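PDB 7O79: Poly(Beta-D-mannuronate) lyase from Pseudopedobacter saltans, which probably cleaves poly(beta-D-mannuronate), the mannuronate blocks of alginate, by beta-elimination. Local coordinates for residues N238-E243 with Q263-V268; G313-G318 with E353-T358. One frame throughout, in Å; residues are numbered along the deposited sequence.

Contact 1. Residues N238-E243 with Q263-V268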
ATOM      1  N   ASN A 238      -9.993  -9.531  -0.239  1.00 18.03           N
ATOM      2  CA  ASN A 238      -9.681 -10.949  -0.209  1.00 20.56           C
ATOM      3  C   ASN A 238      -8.657 -11.285  -1.290  1.00 22.48           C
ATOM      4  O   ASN A 238      -8.472 -10.543  -2.250  1.00 20.17           O
ATOM      5  CB  ASN A 238     -10.951 -11.815  -0.374  1.00 23.68           C
ATOM      6  CG  ASN A 238     -12.041 -11.472   0.646  1.00 26.32           C
ATOM      7  OD1 ASN A 238     -11.897 -11.776   1.832  1.00 23.75           O
ATOM      8  ND2 ASN A 238     -13.117 -10.830   0.198  1.00 24.41           N
ATOM      9  N   PHE A 239      -7.992 -12.429  -1.115  1.00 23.84           N
ATOM     10  CA  PHE A 239      -7.013 -12.943  -2.090  1.00 24.27           C
ATOM     11  C   PHE A 239      -5.920 -11.915  -2.408  1.00 22.14           C
ATOM     12  O   PHE A 239      -5.615 -11.624  -3.568  1.00 21.82           O
ATOM     13  CB  PHE A 239      -7.712 -13.423  -3.367  1.00 22.05           C
ATOM     14  CG  PHE A 239      -8.994 -14.162  -3.105  1.00 24.60           C
ATOM     15  CD1 PHE A 239      -8.969 -15.475  -2.660  1.00 27.27           C
ATOM     16  CD2 PHE A 239     -10.220 -13.563  -3.329  1.00 23.99           C
ATOM     17  CE1 PHE A 239     -10.148 -16.157  -2.411  1.00 29.55           C
ATOM     18  CE2 PHE A 239     -11.392 -14.242  -3.086  1.00 27.69           C
ATOM     19  CZ  PHE A 239     -11.357 -15.539  -2.631  1.00 25.41           C
ATOM     20  N   ASN A 240      -5.311 -11.363  -1.364  1.00 20.06           N
ATOM     21  CA  ASN A 240      -4.173 -10.484  -1.567  1.00 20.66           C
ATOM     22  C   ASN A 240      -2.875 -11.245  -1.350  1.00 18.75           C
ATOM     23  O   ASN A 240      -2.842 -12.261  -0.658  1.00 20.32           O
ATOM     24  CB  ASN A 240      -4.251  -9.264  -0.653  1.00 16.75           C
ATOM     25  CG  ASN A 240      -5.298  -8.274  -1.131  1.00 20.03           C
ATOM     26  OD1 ASN A 240      -5.316  -7.904  -2.316  1.00 21.35           O
ATOM     27  ND2 ASN A 240      -6.200  -7.879  -0.239  1.00 17.51           N
ATOM     28  N   THR A 241      -1.810 -10.759  -1.984  1.00 21.84           N
ATOM     29  CA  THR A 241      -0.505 -11.411  -1.940  1.00 22.38           C
ATOM     30  C   THR A 241       0.514 -10.456  -1.340  1.00 20.12           C
ATOM     31  O   THR A 241       0.696  -9.336  -1.831  1.00 20.87           O
ATOM     32  CB  THR A 241      -0.061 -11.877  -3.328  1.00 21.91           C
ATOM     33  OG1 THR A 241      -0.958 -12.884  -3.807  1.00 25.03           O
ATOM     34  CG2 THR A 241       1.348 -12.452  -3.276  1.00 22.76           C
ATOM     35  N   ILE A 242       1.167 -10.897  -0.269  1.00 21.98           N
ATOM     36  CA  ILE A 242       2.194 -10.118   0.416  1.00 20.18           C
ATOM     37  C   ILE A 242       3.392 -11.050   0.533  1.00 21.96           C
ATOM     38  O   ILE A 242       3.393 -11.963   1.362  1.00 23.87           O
ATOM     39  CB  ILE A 242       1.723  -9.611   1.785  1.00 19.50           C
ATOM     40  CG1 ILE A 242       0.462  -8.759   1.598  1.00 18.20           C
ATOM     41  CG2 ILE A 242       2.796  -8.745   2.443  1.00 17.63           C
ATOM     42  CD1 ILE A 242      -0.146  -8.275   2.883  1.00 17.26           C
ATOM     43  N   GLU A 243       4.404 -10.841  -0.310  1.00 21.17           N
ATOM     44  CA  GLU A 243       5.485 -11.806  -0.479  1.00 26.02           C
ATOM     45  C   GLU A 243       6.824 -11.118  -0.646  1.00 20.67           C
ATOM     46  O   GLU A 243       6.918 -10.082  -1.298  1.00 24.65           O
ATOM     47  CB  GLU A 243       5.260 -12.715  -1.696  1.00 23.19           C
ATOM     48  CG  GLU A 243       4.080 -13.633  -1.548  1.00 26.77           C
ATOM     49  CD  GLU A 243       3.882 -14.542  -2.753  1.00 28.41           C
ATOM     50  OE1 GLU A 243       3.106 -15.517  -2.619  1.00 35.04           O
ATOM     51  OE2 GLU A 243       4.451 -14.245  -3.831  1.00 30.09           O
ATOM     52  N   GLN A 263     -10.011 -13.457   3.419  1.00 18.75           N
ATOM     53  CA  GLN A 263      -9.784 -14.858   3.118  1.00 26.00           C
ATOM     54  C   GLN A 263      -8.881 -15.031   1.901  1.00 23.25           C
ATOM     55  O   GLN A 263      -8.814 -14.168   1.020  1.00 21.58           O
ATOM     56  CB  GLN A 263     -11.110 -15.598   2.903  1.00 25.31           C
ATOM     57  CG  GLN A 263     -11.876 -15.184   1.657  1.00 25.15           C
ATOM     58  CD  GLN A 263     -13.204 -15.942   1.514  1.00 32.71           C
ATOM     59  OE1 GLN A 263     -14.172 -15.664   2.234  1.00 36.35           O
ATOM     60  NE2 GLN A 263     -13.247 -16.901   0.592  1.00 30.51           N
ATOM     61  N   GLY A 264      -8.174 -16.160   1.886  1.00 20.88           N
ATOM     62  CA  GLY A 264      -7.439 -16.586   0.716  1.00 20.46           C
ATOM     63  C   GLY A 264      -6.115 -15.904   0.490  1.00 21.97           C
ATOM     64  O   GLY A 264      -5.562 -16.032  -0.610  1.00 23.04           O
ATOM     65  N   HIS A 265      -5.593 -15.180   1.480  1.00 15.90           N
ATOM     66  CA  HIS A 265      -4.336 -14.460   1.314  1.00 18.53           C
ATOM     67  C   HIS A 265      -3.154 -15.415   1.233  1.00 21.30           C
ATOM     68  O   HIS A 265      -3.201 -16.536   1.746  1.00 22.83           O
ATOM     69  CB  HIS A 265      -4.123 -13.480   2.472  1.00 19.26           C
ATOM     70  CG  HIS A 265      -5.225 -12.484   2.616  1.00 20.54           C
ATOM     71  ND1 HIS A 265      -5.715 -11.760   1.551  1.00 17.76           N
ATOM     72  CD2 HIS A 265      -5.985 -12.143   3.687  1.00 19.66           C
ATOM     73  CE1 HIS A 265      -6.689 -10.970   1.973  1.00 19.34           C
ATOM     74  NE2 HIS A 265      -6.875 -11.188   3.262  1.00 18.01           N
ATOM     75  N   HIS A 266      -2.095 -14.951   0.561  1.00 22.81           N
ATOM     76  CA  HIS A 266      -0.807 -15.639   0.461  1.00 22.18           C
ATOM     77  C   HIS A 266       0.225 -14.706   1.061  1.00 20.86           C
ATOM     78  O   HIS A 266       0.500 -13.639   0.501  1.00 24.29           O
ATOM     79  CB  HIS A 266      -0.446 -15.967  -0.994  1.00 20.67           C
ATOM     80  CG  HIS A 266      -1.257 -17.075  -1.586  1.00 25.68           C
ATOM     81  ND1 HIS A 266      -1.077 -17.514  -2.879  1.00 31.43           N
ATOM     82  CD2 HIS A 266      -2.254 -17.833  -1.067  1.00 27.93           C
ATOM     83  CE1 HIS A 266      -1.929 -18.494  -3.131  1.00 34.72           C
ATOM     84  NE2 HIS A 266      -2.647 -18.714  -2.045  1.00 28.04           N
ATOM     85  N   VAL A 267       0.770 -15.078   2.207  1.00 22.04           N
ATOM     86  CA  VAL A 267       1.724 -14.241   2.919  1.00 21.40           C
ATOM     87  C   VAL A 267       2.955 -15.111   3.116  1.00 20.32           C
ATOM     88  O   VAL A 267       2.998 -15.929   4.036  1.00 21.12           O
ATOM     89  CB  VAL A 267       1.168 -13.716   4.250  1.00 20.82           C
ATOM     90  CG1 VAL A 267       2.235 -13.000   5.032  1.00 21.67           C
ATOM     91  CG2 VAL A 267       0.013 -12.771   3.987  1.00 20.07           C
ATOM     92  N   VAL A 268       3.940 -14.970   2.226  1.00 22.86           N
ATOM     93  CA  VAL A 268       5.038 -15.932   2.090  1.00 23.77           C
ATOM     94  C   VAL A 268       6.354 -15.198   1.880  1.00 22.15           C
ATOM     95  O   VAL A 268       6.403 -14.170   1.197  1.00 21.17           O
ATOM     96  CB  VAL A 268       4.790 -16.914   0.921  1.00 25.94           C
ATOM     97  CG1 VAL A 268       5.808 -18.047   0.954  1.00 29.08           C
ATOM     98  CG2 VAL A 268       3.362 -17.482   0.990  1.00 23.02           C
TER
HETATM   99  O   HOH W   1      -3.847 -14.584  -2.764  1.00 32.62           O
HETATM  100  O   HOH W   2      -0.146 -15.807  -5.534  1.00 40.01           O

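Contact 2. Residues G313-G318 with E353-T358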
ATOM      1  N   GLY A 313     -13.279  -8.658   7.552  1.00 22.65           N
ATOM      2  CA  GLY A 313     -13.498  -9.991   6.997  1.00 23.99           C
ATOM      3  C   GLY A 313     -12.839 -11.093   7.819  1.00 22.21           C
ATOM      4  O   GLY A 313     -11.703 -10.968   8.280  1.00 21.72           O
ATOM      5  N   HIS A 314     -13.574 -12.189   8.000  1.00 22.86           N
ATOM      6  CA  HIS A 314     -13.057 -13.383   8.660  1.00 24.72           C
ATOM      7  C   HIS A 314     -11.773 -13.843   7.964  1.00 24.16           C
ATOM      8  O   HIS A 314     -11.724 -13.920   6.736  1.00 22.41           O
ATOM      9  CB  HIS A 314     -14.134 -14.473   8.584  1.00 26.71           C
ATOM     10  CG  HIS A 314     -13.929 -15.626   9.516  1.00 27.18           C
ATOM     11  ND1 HIS A 314     -14.790 -16.701   9.557  1.00 30.56           N
ATOM     12  CD2 HIS A 314     -12.984 -15.864  10.460  1.00 26.32           C
ATOM     13  CE1 HIS A 314     -14.385 -17.553  10.482  1.00 29.43           C
ATOM     14  NE2 HIS A 314     -13.288 -17.072  11.040  1.00 26.72           N
ATOM     15  N   VAL A 315     -10.718 -14.104   8.737  1.00 22.61           N
ATOM     16  CA  VAL A 315      -9.449 -14.563   8.165  1.00 23.29           C
ATOM     17  C   VAL A 315      -9.509 -16.084   8.060  1.00 24.64           C
ATOM     18  O   VAL A 315      -9.344 -16.813   9.050  1.00 23.52           O
ATOM     19  CB  VAL A 315      -8.233 -14.104   8.975  1.00 21.59           C
ATOM     20  CG1 VAL A 315      -6.943 -14.593   8.304  1.00 21.73           C
ATOM     21  CG2 VAL A 315      -8.178 -12.580   9.088  1.00 21.04           C
ATOM     22  N   LYS A 316      -9.717 -16.577   6.852  1.00 23.42           N
ATOM     23  CA  LYS A 316      -9.749 -18.013   6.645  1.00 24.71           C
ATOM     24  C   LYS A 316      -9.061 -18.371   5.341  1.00 23.49           C
ATOM     25  O   LYS A 316      -8.858 -17.531   4.462  1.00 23.10           O
ATOM     26  CB  LYS A 316     -11.186 -18.546   6.663  1.00 27.30           C
ATOM     27  CG  LYS A 316     -12.081 -17.932   5.611  1.00 28.48           C
ATOM     28  CD  LYS A 316     -13.550 -18.245   5.912  1.00 31.59           C
ATOM     29  CE  LYS A 316     -14.406 -18.068   4.673  1.00 38.09           C
ATOM     30  NZ  LYS A 316     -15.833 -18.440   4.911  1.00 42.09           N
ATOM     31  N   ASP A 317      -8.654 -19.634   5.254  1.00 21.89           N
ATOM     32  CA  ASP A 317      -8.265 -20.252   3.998  1.00 25.57           C
ATOM     33  C   ASP A 317      -6.975 -19.641   3.452  1.00 24.42           C
ATOM     34  O   ASP A 317      -6.717 -19.707   2.250  1.00 24.53           O
ATOM     35  CB  ASP A 317      -9.368 -20.079   2.949  1.00 26.09           C
ATOM     36  CG  ASP A 317     -10.663 -20.766   3.344  1.00 27.26           C
ATOM     37  OD1 ASP A 317     -10.645 -21.744   4.119  1.00 31.15           O
ATOM     38  OD2 ASP A 317     -11.713 -20.362   2.794  1.00 29.25           O
ATOM     39  N   GLY A 318      -6.179 -18.984   4.307  1.00 22.89           N
ATOM     40  CA  GLY A 318      -4.994 -18.290   3.848  1.00 20.83           C
ATOM     41  C   GLY A 318      -3.727 -19.130   3.986  1.00 23.43           C
ATOM     42  O   GLY A 318      -3.707 -20.154   4.665  1.00 23.68           O
ATOM     43  N   GLU A 353      -9.604 -19.170  10.966  1.00 24.71           N
ATOM     44  CA  GLU A 353      -9.894 -20.593  10.848  1.00 23.69           C
ATOM     45  C   GLU A 353      -9.414 -21.094   9.495  1.00 24.23           C
ATOM     46  O   GLU A 353      -9.382 -20.352   8.514  1.00 22.45           O
ATOM     47  CB  GLU A 353     -11.391 -20.897  11.004  1.00 24.73           C
ATOM     48  CG  GLU A 353     -12.231 -20.351   9.846  1.00 29.63           C
ATOM     49  CD  GLU A 353     -13.702 -20.757   9.866  1.00 34.94           C
ATOM     50  OE1 GLU A 353     -14.168 -21.392  10.840  1.00 39.58           O
ATOM     51  OE2 GLU A 353     -14.405 -20.410   8.888  1.00 34.92           O
ATOM     52  N   ASN A 354      -9.028 -22.366   9.460  1.00 24.94           N
ATOM     53  CA  ASN A 354      -8.609 -23.037   8.227  1.00 25.26           C
ATOM     54  C   ASN A 354      -7.476 -22.310   7.507  1.00 25.09           C
ATOM     55  O   ASN A 354      -7.418 -22.319   6.276  1.00 22.16           O
ATOM     56  CB  ASN A 354      -9.787 -23.234   7.271  1.00 25.35           C
ATOM     57  CG  ASN A 354      -9.536 -24.352   6.274  1.00 27.70           C
ATOM     58  OD1 ASN A 354      -8.986 -25.373   6.633  1.00 29.73           O
ATOM     59  ND2 ASN A 354      -9.926 -24.156   5.029  1.00 30.51           N
ATOM     60  N   ASN A 355      -6.568 -21.671   8.247  1.00 21.55           N
ATOM     61  CA  ASN A 355      -5.370 -21.095   7.651  1.00 21.24           C
ATOM     62  C   ASN A 355      -4.170 -22.010   7.869  1.00 22.48           C
ATOM     63  O   ASN A 355      -4.048 -22.663   8.905  1.00 26.38           O
ATOM     64  CB  ASN A 355      -5.053 -19.726   8.245  1.00 19.68           C
ATOM     65  CG  ASN A 355      -6.220 -18.753   8.111  1.00 22.42           C
ATOM     66  OD1 ASN A 355      -6.530 -18.265   7.014  1.00 20.16           O
ATOM     67  ND2 ASN A 355      -6.888 -18.501   9.222  1.00 22.27           N
ATOM     68  N   THR A 356      -3.251 -21.988   6.919  1.00 23.01           N
ATOM     69  CA  THR A 356      -1.987 -22.711   7.032  1.00 21.03           C
ATOM     70  C   THR A 356      -0.899 -21.754   7.528  1.00 23.18           C
ATOM     71  O   THR A 356      -0.486 -20.843   6.808  1.00 21.54           O
ATOM     72  CB  THR A 356      -1.641 -23.340   5.690  1.00 24.44           C
ATOM     73  OG1 THR A 356      -2.670 -24.290   5.360  1.00 21.91           O
ATOM     74  CG2 THR A 356      -0.278 -24.060   5.750  1.00 26.71           C
ATOM     75  N   ILE A 357      -0.459 -21.962   8.771  1.00 20.15           N
ATOM     76  CA  ILE A 357       0.509 -21.114   9.460  1.00 23.53           C
ATOM     77  C   ILE A 357       1.693 -21.994   9.842  1.00 25.73           C
ATOM     78  O   ILE A 357       1.749 -22.502  10.966  1.00 23.95           O
ATOM     79  CB  ILE A 357      -0.121 -20.464  10.706  1.00 24.73           C
ATOM     80  CG1 ILE A 357      -1.514 -19.901  10.355  1.00 22.79           C
ATOM     81  CG2 ILE A 357       0.835 -19.401  11.310  1.00 24.54           C
ATOM     82  CD1 ILE A 357      -2.367 -19.492  11.565  1.00 23.90           C
ATOM     83  N   THR A 358       2.621 -22.217   8.904  1.00 22.73           N
ATOM     84  CA  THR A 358       3.687 -23.207   9.091  1.00 26.50           C
ATOM     85  C   THR A 358       5.012 -22.683   8.553  1.00 23.98           C
ATOM     86  O   THR A 358       5.054 -21.742   7.763  1.00 21.36           O
ATOM     87  CB  THR A 358       3.409 -24.530   8.369  1.00 23.93           C
ATOM     88  OG1 THR A 358       3.365 -24.294   6.960  1.00 26.53           O
ATOM     89  CG2 THR A 358       2.105 -25.145   8.817  1.00 27.30           C
TER

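Contact 1. Residues N238-E243 with Q263-V268
I242 O is gripped by more than one donor: the backbone N of V268 reaches it at 3.2 Å, the CA-H of V267 presses on it, and the side-chain amide of N270 adds a bond from farther along the next strand. The contact joins two successive coils of the right-handed parallel beta-helix, whose strands 241-243 and 266-268 run 4.8 Å apart and within 2° of parallel. I242 N returns a bond to H266 O. I242 and V267 share one face of the sheet, CB of I242 4.2 Å from CG2 of V267, and both rest on L260 of strand 255-260 in the buried interior. On the other face, with T241 and H266, the extended chain of E243 lies alongside V268.

Ahead of the strands, side chains take over part of the backbone's work. N240 N lies in the plane of the H265 ring and bonds to its ND1 at 3.0 Å, while NE2 is tied to A261 O, so both ring nitrogens fix the ring's rotation. With CG beside the backbone N (chi1 -58°), this ring also comes under Q263 O, which sits over the centre of one face and accepts F239 N at 2.9 Å. The F239 ring packs against the chain at G264, CD1 of F239 3.9 Å from CA of G264, where a side chain would collide with it; R217 makes a cation-pi contact with the same ring. Beyond it the N238 amide is held at both ends: ND2 bonds to E185 O, and OD1 receives Q263 N on an in-plane lone pair at 3.0 Å.

Contact 2. Residues G313-G318 with E353-T358
V315 O accepts two bonds from the next coil of the parallel beta-helix, one from E353 N and one from N355 ND2, each 3.0 Å long. They belong to the tightly packed side of this turn, where the loop leading to strand 319-328 lies against the start of strand 356-364. N355 is the bridge. With CG beside the backbone N (chi1 -56°), its buried amide lies across the V315-G318 turn: ND2 comes to V315 O from above the carbonyl plane, 54° out of it, and OD1 accepts G318 N at 2.8 Å. A side chain on G318 would crowd this oxygen. An alanine in place of N355 is likely to leave G318 N without its acceptor and V315 O with E353 N alone of the two donors, giving the turn more freedom to move.

The outer side is looser and more polar. H314 and E353 cross at about a right angle, with CE1 of H314 3.3 Å from OE2 of E353; H314 NE2 is bonded to L351 O, and E353 OE1 to K388 N. K316 runs alongside E353, yet its NZ stays 4.7 Å from OE2 of E353, too far for a salt bridge, so that attraction is probably diffuse. The bonds from D317 N to E353 O and N354 O are both weak. At the exposed edge, where D317 and N354 both have positive phi, N354 ND2 meets D317 OD1 at 2.7 Å nearly along its C-O axis, the carboxylate and amide planes standing 88° apart.

How the contacts relate
The four segments occupy neighbouring coils of one beta-helix, and the contacts meet where G264 N approaches K316 O at 3.0 Å, probably as a hydrogen bond. Both are partly buried: half of the touching residues of contact 1, its centre about 14 Å from that of the chain, against a third and about 21 Å for contact 2, where D317 and N354 are exposed. Contact 1 combines strand pairing and an apolar interior with its turn; contact 2 is almost all turn, with charged side chains outside. OD1 of N240 accepts N218 N, as OD1 of N355 accepts a backbone N of the coil before it, consistent with an asparagine ladder; in 263-268 H265 takes that place.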